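Local coordinates for hypothetical protein HI1011 (Haemophilus influenzae, PDB 1YZY) that catalyses the ATP-dependent phosphorylation of 3-oxo-tetronate to 3-oxo-tetronate 4-phosphate, at residues Ala330-Phe335 with Gly354-Ser359; Lys341-Gly346 with Gln363-Thr368. All blocks are in the same frame, centred on the assembly; numbering follows the deposited sequence.

Interaction 1: residues Ala330-Phe335 with Gly354-Ser359; sequences AIENTF and GGETSS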
ATOM      1  N   ALA A 330     -10.173  24.934  -4.424  1.00 35.73           N
ATOM      2  CA  ALA A 330      -9.353  26.051  -3.967  1.00 34.17           C
ATOM      3  C   ALA A 330      -8.203  25.544  -3.105  1.00 33.02           C
ATOM      4  O   ALA A 330      -7.050  25.896  -3.336  1.00 33.57           O
ATOM      5  CB  ALA A 330     -10.207  27.034  -3.187  1.00 30.27           C
ATOM      6  N   ILE A 331      -8.537  24.701  -2.127  1.00 30.12           N
ATOM      7  CA  ILE A 331      -7.567  24.104  -1.208  1.00 29.91           C
ATOM      8  C   ILE A 331      -6.556  23.204  -1.931  1.00 32.32           C
ATOM      9  O   ILE A 331      -5.356  23.287  -1.675  1.00 39.58           O
ATOM     10  CB  ILE A 331      -8.294  23.293  -0.101  1.00 25.87           C
ATOM     11  CG1 ILE A 331      -9.121  24.237   0.772  1.00 28.59           C
ATOM     12  CG2 ILE A 331      -7.295  22.542   0.768  1.00 32.01           C
ATOM     13  CD1 ILE A 331     -10.005  23.543   1.773  1.00 23.11           C
ATOM     14  N   GLU A 332      -7.049  22.320  -2.792  1.00 31.66           N
ATOM     15  CA  GLU A 332      -6.197  21.407  -3.552  1.00 33.88           C
ATOM     16  C   GLU A 332      -5.273  22.116  -4.537  1.00 28.90           C
ATOM     17  O   GLU A 332      -4.115  21.739  -4.687  1.00 29.99           O
ATOM     18  CB  GLU A 332      -7.052  20.390  -4.305  1.00 41.00           C
ATOM     19  CG  GLU A 332      -7.687  19.327  -3.421  1.00 52.95           C
ATOM     20  CD  GLU A 332      -8.665  18.438  -4.178  1.00 62.25           C
ATOM     21  OE1 GLU A 332      -8.523  18.281  -5.413  1.00 61.57           O
ATOM     22  OE2 GLU A 332      -9.578  17.885  -3.528  1.00 67.23           O
ATOM     23  N   ASN A 333      -5.811  23.088  -5.265  1.00 30.38           N
ATOM     24  CA  ASN A 333      -5.019  23.844  -6.229  1.00 29.77           C
ATOM     25  C   ASN A 333      -3.941  24.655  -5.517  1.00 26.85           C
ATOM     26  O   ASN A 333      -2.840  24.827  -6.043  1.00 25.09           O
ATOM     27  CB  ASN A 333      -5.909  24.792  -7.043  1.00 32.00           C
ATOM     28  CG  ASN A 333      -6.690  24.084  -8.133  1.00 33.66           C
ATOM     29  OD1 ASN A 333      -6.171  23.201  -8.821  1.00 41.70           O
ATOM     30  ND2 ASN A 333      -7.938  24.497  -8.323  1.00 32.33           N
ATOM     31  N   THR A 334      -4.266  25.170  -4.333  1.00 26.66           N
ATOM     32  CA  THR A 334      -3.322  25.968  -3.559  1.00 22.96           C
ATOM     33  C   THR A 334      -2.135  25.146  -3.060  1.00 25.67           C
ATOM     34  O   THR A 334      -0.984  25.560  -3.221  1.00 22.69           O
ATOM     35  CB  THR A 334      -4.009  26.695  -2.366  1.00 29.58           C
ATOM     36  OG1 THR A 334      -4.971  27.642  -2.858  1.00 29.84           O
ATOM     37  CG2 THR A 334      -2.979  27.448  -1.539  1.00 19.00           C
ATOM     38  N   PHE A 335      -2.411  24.006  -2.430  1.00 25.58           N
ATOM     39  CA  PHE A 335      -1.346  23.135  -1.935  1.00 23.07           C
ATOM     40  C   PHE A 335      -0.477  22.668  -3.095  1.00 21.19           C
ATOM     41  O   PHE A 335       0.745  22.624  -2.995  1.00 29.36           O
ATOM     42  CB  PHE A 335      -1.925  21.909  -1.217  1.00 25.56           C
ATOM     43  CG  PHE A 335      -2.331  22.162   0.209  1.00 25.08           C
ATOM     44  CD1 PHE A 335      -1.418  22.668   1.130  1.00 16.56           C
ATOM     45  CD2 PHE A 335      -3.617  21.850   0.642  1.00 23.63           C
ATOM     46  CE1 PHE A 335      -1.779  22.854   2.463  1.00 19.58           C
ATOM     47  CE2 PHE A 335      -3.988  22.035   1.971  1.00 20.48           C
ATOM     48  CZ  PHE A 335      -3.065  22.537   2.886  1.00 14.60           C
ATOM     49  N   GLY A 354      -4.000  13.998   5.007  1.00 20.90           N
ATOM     50  CA  GLY A 354      -5.244  13.905   4.270  1.00 25.36           C
ATOM     51  C   GLY A 354      -5.059  13.145   2.967  1.00 29.03           C
ATOM     52  O   GLY A 354      -4.040  13.288   2.289  1.00 26.12           O
ATOM     53  N   GLY A 355      -6.067  12.353   2.607  1.00 30.14           N
ATOM     54  CA  GLY A 355      -6.000  11.565   1.389  1.00 32.52           C
ATOM     55  C   GLY A 355      -5.897  12.384   0.117  1.00 31.43           C
ATOM     56  O   GLY A 355      -5.068  12.095  -0.743  1.00 32.43           O
ATOM     57  N   GLU A 356      -6.780  13.368  -0.029  1.00 31.75           N
ATOM     58  CA  GLU A 356      -6.775  14.223  -1.210  1.00 35.65           C
ATOM     59  C   GLU A 356      -5.557  15.142  -1.289  1.00 32.35           C
ATOM     60  O   GLU A 356      -4.999  15.339  -2.374  1.00 31.01           O
ATOM     61  CB  GLU A 356      -8.088  15.032  -1.242  1.00 43.75           C
ATOM     62  CG  GLU A 356      -9.350  14.292  -0.845  1.00 55.83           C
ATOM     63  CD  GLU A 356     -10.571  15.159  -1.173  1.00 66.80           C
ATOM     64  OE1 GLU A 356     -11.621  14.597  -1.561  1.00 70.33           O
ATOM     65  OE2 GLU A 356     -10.485  16.401  -1.050  1.00 67.33           O
ATOM     66  N   THR A 357      -5.178  15.734  -0.157  1.00 26.24           N
ATOM     67  CA  THR A 357      -4.019  16.628  -0.108  1.00 23.89           C
ATOM     68  C   THR A 357      -2.735  15.898  -0.534  1.00 19.33           C
ATOM     69  O   THR A 357      -1.912  16.447  -1.269  1.00 22.16           O
ATOM     70  CB  THR A 357      -3.828  17.235   1.305  1.00 22.26           C
ATOM     71  OG1 THR A 357      -4.997  17.975   1.674  1.00 24.70           O
ATOM     72  CG2 THR A 357      -2.628  18.164   1.330  1.00 17.95           C
ATOM     73  N   SER A 358      -2.576  14.659  -0.087  1.00 17.74           N
ATOM     74  CA  SER A 358      -1.396  13.873  -0.428  1.00 17.15           C
ATOM     75  C   SER A 358      -1.351  13.527  -1.914  1.00 18.86           C
ATOM     76  O   SER A 358      -0.290  13.580  -2.538  1.00 22.10           O
ATOM     77  CB  SER A 358      -1.352  12.579   0.408  1.00 16.69           C
ATOM     78  OG  SER A 358      -1.348  12.863   1.793  1.00 15.83           O
ATOM     79  N   SER A 359      -2.494  13.129  -2.467  1.00 16.15           N
ATOM     80  CA  SER A 359      -2.580  12.752  -3.875  1.00 19.44           C
ATOM     81  C   SER A 359      -2.238  13.920  -4.790  1.00 19.47           C
ATOM     82  O   SER A 359      -1.463  13.765  -5.735  1.00 22.97           O
ATOM     83  CB  SER A 359      -3.986  12.232  -4.215  1.00 24.51           C
ATOM     84  OG  SER A 359      -4.251  10.976  -3.608  1.00 41.44           O
TER

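Interaction 2: residues Lys341-Gly346 with Gln363-Thr368; sequences KLKQYG and QELGFT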
ATOM      1  N   LYS A 341       6.150  25.241  -6.147  1.00 23.73           N
ATOM      2  CA  LYS A 341       7.030  26.396  -5.975  1.00 24.87           C
ATOM      3  C   LYS A 341       8.100  26.109  -4.931  1.00 27.36           C
ATOM      4  O   LYS A 341       9.259  26.483  -5.108  1.00 22.51           O
ATOM      5  CB  LYS A 341       6.229  27.642  -5.576  1.00 22.99           C
ATOM      6  CG  LYS A 341       5.244  28.115  -6.646  1.00 18.08           C
ATOM      7  CD  LYS A 341       4.579  29.438  -6.284  1.00 23.96           C
ATOM      8  CE  LYS A 341       5.249  30.635  -6.963  1.00 34.32           C
ATOM      9  NZ  LYS A 341       6.663  30.868  -6.537  1.00 45.81           N
ATOM     10  N   LEU A 342       7.704  25.448  -3.845  1.00 26.73           N
ATOM     11  CA  LEU A 342       8.634  25.105  -2.772  1.00 27.50           C
ATOM     12  C   LEU A 342       9.694  24.123  -3.246  1.00 24.12           C
ATOM     13  O   LEU A 342      10.847  24.213  -2.826  1.00 24.12           O
ATOM     14  CB  LEU A 342       7.889  24.531  -1.563  1.00 24.33           C
ATOM     15  CG  LEU A 342       6.897  25.452  -0.853  1.00 24.08           C
ATOM     16  CD1 LEU A 342       6.111  24.674   0.174  1.00 19.42           C
ATOM     17  CD2 LEU A 342       7.625  26.621  -0.207  1.00 20.38           C
ATOM     18  N   LYS A 343       9.312  23.181  -4.106  1.00 23.25           N
ATOM     19  CA  LYS A 343      10.275  22.206  -4.609  1.00 26.42           C
ATOM     20  C   LYS A 343      11.301  22.893  -5.501  1.00 27.41           C
ATOM     21  O   LYS A 343      12.486  22.547  -5.471  1.00 28.40           O
ATOM     22  CB  LYS A 343       9.594  21.076  -5.383  1.00 19.30           C
ATOM     23  CG  LYS A 343      10.506  19.860  -5.597  1.00 26.40           C
ATOM     24  CD  LYS A 343       9.945  18.875  -6.604  1.00 35.19           C
ATOM     25  CE  LYS A 343      10.178  19.340  -8.029  1.00 44.11           C
ATOM     26  NZ  LYS A 343       9.559  18.432  -9.032  1.00 48.34           N
ATOM     27  N   GLN A 344      10.833  23.821  -6.336  1.00 30.31           N
ATOM     28  CA  GLN A 344      11.720  24.570  -7.224  1.00 31.99           C
ATOM     29  C   GLN A 344      12.681  25.417  -6.388  1.00 30.46           C
ATOM     30  O   GLN A 344      13.849  25.590  -6.745  1.00 32.36           O
ATOM     31  CB  GLN A 344      10.908  25.455  -8.180  1.00 37.65           C
ATOM     32  CG  GLN A 344      11.740  26.432  -9.029  1.00 50.25           C
ATOM     33  CD  GLN A 344      12.800  25.750  -9.901  1.00 56.69           C
ATOM     34  OE1 GLN A 344      13.903  26.273 -10.078  1.00 60.39           O
ATOM     35  NE2 GLN A 344      12.456  24.596 -10.465  1.00 59.67           N
ATOM     36  N   TYR A 345      12.187  25.937  -5.270  1.00 28.58           N
ATOM     37  CA  TYR A 345      13.001  26.745  -4.369  1.00 25.86           C
ATOM     38  C   TYR A 345      14.085  25.907  -3.679  1.00 26.12           C
ATOM     39  O   TYR A 345      15.197  26.386  -3.448  1.00 23.16           O
ATOM     40  CB  TYR A 345      12.111  27.437  -3.330  1.00 25.17           C
ATOM     41  CG  TYR A 345      12.877  28.147  -2.244  1.00 29.33           C
ATOM     42  CD1 TYR A 345      13.514  29.364  -2.489  1.00 33.84           C
ATOM     43  CD2 TYR A 345      12.997  27.585  -0.977  1.00 26.39           C
ATOM     44  CE1 TYR A 345      14.257  30.002  -1.493  1.00 34.36           C
ATOM     45  CE2 TYR A 345      13.735  28.212   0.023  1.00 29.19           C
ATOM     46  CZ  TYR A 345      14.364  29.417  -0.238  1.00 36.62           C
ATOM     47  OH  TYR A 345      15.105  30.019   0.757  1.00 33.73           O
ATOM     48  N   GLY A 346      13.756  24.669  -3.321  1.00 24.21           N
ATOM     49  CA  GLY A 346      14.737  23.818  -2.670  1.00 17.63           C
ATOM     50  C   GLY A 346      14.269  22.997  -1.478  1.00 20.02           C
ATOM     51  O   GLY A 346      15.105  22.450  -0.748  1.00 17.65           O
ATOM     52  N   GLN A 363       0.866  14.311  -7.249  1.00 23.65           N
ATOM     53  CA  GLN A 363       0.472  14.493  -8.647  1.00 26.84           C
ATOM     54  C   GLN A 363       1.203  15.674  -9.277  1.00 26.74           C
ATOM     55  O   GLN A 363       1.739  15.572 -10.384  1.00 24.93           O
ATOM     56  CB  GLN A 363      -1.038  14.721  -8.747  1.00 30.45           C
ATOM     57  CG  GLN A 363      -1.533  14.914 -10.173  1.00 34.44           C
ATOM     58  CD  GLN A 363      -3.032  15.071 -10.259  1.00 38.91           C
ATOM     59  OE1 GLN A 363      -3.751  14.116 -10.554  1.00 46.79           O
ATOM     60  NE2 GLN A 363      -3.516  16.281 -10.010  1.00 31.07           N
ATOM     61  N   GLU A 364       1.180  16.798  -8.573  1.00 23.75           N
ATOM     62  CA  GLU A 364       1.831  18.022  -9.016  1.00 24.38           C
ATOM     63  C   GLU A 364       3.345  17.864  -9.173  1.00 25.42           C
ATOM     64  O   GLU A 364       3.918  18.273 -10.188  1.00 22.17           O
ATOM     65  CB  GLU A 364       1.525  19.150  -8.028  1.00 17.06           C
ATOM     66  CG  GLU A 364       1.993  20.517  -8.491  1.00 26.02           C
ATOM     67  CD  GLU A 364       1.269  20.989  -9.737  1.00 31.83           C
ATOM     68  OE1 GLU A 364       0.034  21.150  -9.686  1.00 34.74           O
ATOM     69  OE2 GLU A 364       1.938  21.202 -10.766  1.00 33.64           O
ATOM     70  N   LEU A 365       4.000  17.293  -8.164  1.00 20.77           N
ATOM     71  CA  LEU A 365       5.446  17.095  -8.222  1.00 20.26           C
ATOM     72  C   LEU A 365       5.850  16.097  -9.309  1.00 21.66           C
ATOM     73  O   LEU A 365       7.013  16.042  -9.711  1.00 19.97           O
ATOM     74  CB  LEU A 365       5.987  16.691  -6.846  1.00 25.23           C
ATOM     75  CG  LEU A 365       5.600  17.613  -5.675  1.00 18.91           C
ATOM     76  CD1 LEU A 365       6.311  17.169  -4.409  1.00 24.67           C
ATOM     77  CD2 LEU A 365       5.925  19.070  -5.986  1.00 19.06           C
ATOM     78  N   GLY A 366       4.877  15.323  -9.785  1.00 18.69           N
ATOM     79  CA  GLY A 366       5.105  14.369 -10.861  1.00 22.84           C
ATOM     80  C   GLY A 366       5.764  13.038 -10.552  1.00 25.45           C
ATOM     81  O   GLY A 366       6.312  12.407 -11.454  1.00 24.71           O
ATOM     82  N   PHE A 367       5.681  12.587  -9.304  1.00 23.13           N
ATOM     83  CA  PHE A 367       6.296  11.321  -8.901  1.00 22.01           C
ATOM     84  C   PHE A 367       5.456  10.096  -9.276  1.00 21.64           C
ATOM     85  O   PHE A 367       4.249  10.057  -9.036  1.00 19.05           O
ATOM     86  CB  PHE A 367       6.583  11.350  -7.405  1.00 23.81           C
ATOM     87  CG  PHE A 367       7.419  12.521  -6.981  1.00 23.48           C
ATOM     88  CD1 PHE A 367       8.485  12.953  -7.771  1.00 17.91           C
ATOM     89  CD2 PHE A 367       7.150  13.184  -5.790  1.00 17.01           C
ATOM     90  CE1 PHE A 367       9.275  14.028  -7.379  1.00 19.38           C
ATOM     91  CE2 PHE A 367       7.935  14.262  -5.386  1.00 21.46           C
ATOM     92  CZ  PHE A 367       9.002  14.686  -6.183  1.00 24.49           C
ATOM     93  N   THR A 368       6.119   9.098  -9.850  1.00 18.37           N
ATOM     94  CA  THR A 368       5.469   7.878 -10.319  1.00 24.50           C
ATOM     95  C   THR A 368       5.701   6.654  -9.437  1.00 27.96           C
ATOM     96  O   THR A 368       5.091   5.603  -9.648  1.00 26.27           O
ATOM     97  CB  THR A 368       5.968   7.523 -11.735  1.00 20.51           C
ATOM     98  OG1 THR A 368       7.388   7.314 -11.701  1.00 20.37           O
ATOM     99  CG2 THR A 368       5.655   8.655 -12.718  1.00 27.74           C
TER

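Interaction 1: residues Ala330-Phe335 with Gly354-Ser359
The methyl of Thr-357 rests over one face of the Phe-335 ring, and this is the closely packed half of the contact. CG2 lies 4.2 Å from the ring centroid and 23° off the normal, a CH-pi contact displaced toward the rim, with CD2 of Phe-335 its nearest ring atom at 3.9 Å from CG2. Placed anti to the backbone N, the methyl reaches the ring, whereas OG1 stands beside that N. Both residues are buried, and a beta-branched threonine suits the spot by giving a compact methyl to a flat aromatic surface. Leu-275 also packs on Phe-335. Residues 354-357 are, by similarity, part of the ATP site: Gly-354 joins strand 349-353 to helix 355-365 as the helix's N-cap, and its positive phi (109°) suits glycine, because a CB would run into the carbonyl O of the residue before. Ser-358 OG secures this first turn, donating to Gly-354 O at 2.8 Å, while Ser-358 N reaches the same oxygen from the opposite face of its plane. The outer half is looser and acidic. Extended chains bring OE2 of Glu-332 to 3.0 Å from OE2 of Glu-356, with the carboxylate planes nearly perpendicular at 88°. Both are acceptors, so the pair is a close approach of like charges and not a bond; Ser-328 OG makes a weak hydrogen bond to Glu-332 OE2.

Interaction 2: residues Lys341-Gly346 with Gln363-Thr368
Lys-343 reaches from helix 324-345 to the end of helix 355-365 and touches Leu-365 and Phe-367 with its chain, while its charged tip goes on to an acid. CB leaves helix 324-345 toward the opposing segment, and CG stands anti to the backbone N (chi1 -165°), which carries the chain outward from its own helix. At CD the methylene meets two hydrophobic groups: Leu-365 CD2 at 4.1 Å from CD and, obliquely, CZ of Phe-367, 4.3 Å from CD. The lysine and leucine chains run antiparallel, side by side. A bend at chi3 (79°) then turns CE and NZ out of the line of the earlier methylenes. NZ ends 3.6 Å from Leu-365 O, a loose approach, and finds its firm partner in a salt bridge with Glu-388 OE2. Lysine suits this place because its long aliphatic part can cover buried hydrophobic groups before the ammonium reaches a carboxylate. Leucine and phenylalanine suit the other side: Leu-365 CB lies 3.4 Å above the plane of the Phe-367 ring, toward its rim, so the two residues pack on each other across the turn, and Phe-367 also meets Ile-390. Gly-366 takes a positive phi (79°) just after the helix, a shape glycine adopts easily. The arrangement is that of two neighbouring helices in the nucleotide-binding domain packed near their C-terminal ends, where helix 355-365 gives way to the chain entering strand 369-375.

How the interactions relate
Both contacts join helix 324-345 to helix 355-365, with their centres about 13 Å apart, and the helices are linked through strand 349-353. One side of interaction 1, residues 354-357, belongs to the ATP site inferred by similarity; interaction 2 lies at the far end of helix 355-365, where the side chain of Leu-365 is about 11 Å from that of Thr-357. Interaction 1 is partly buried, its aromatic-methyl core giving way to an exposed acidic margin. In interaction 2 Leu-365 and Phe-367 are buried and Lys-343 partly exposed. Their polar parts differ too: two acids side by side in interaction 1, against a lysine salt-bridged to Glu-388 in interaction 2.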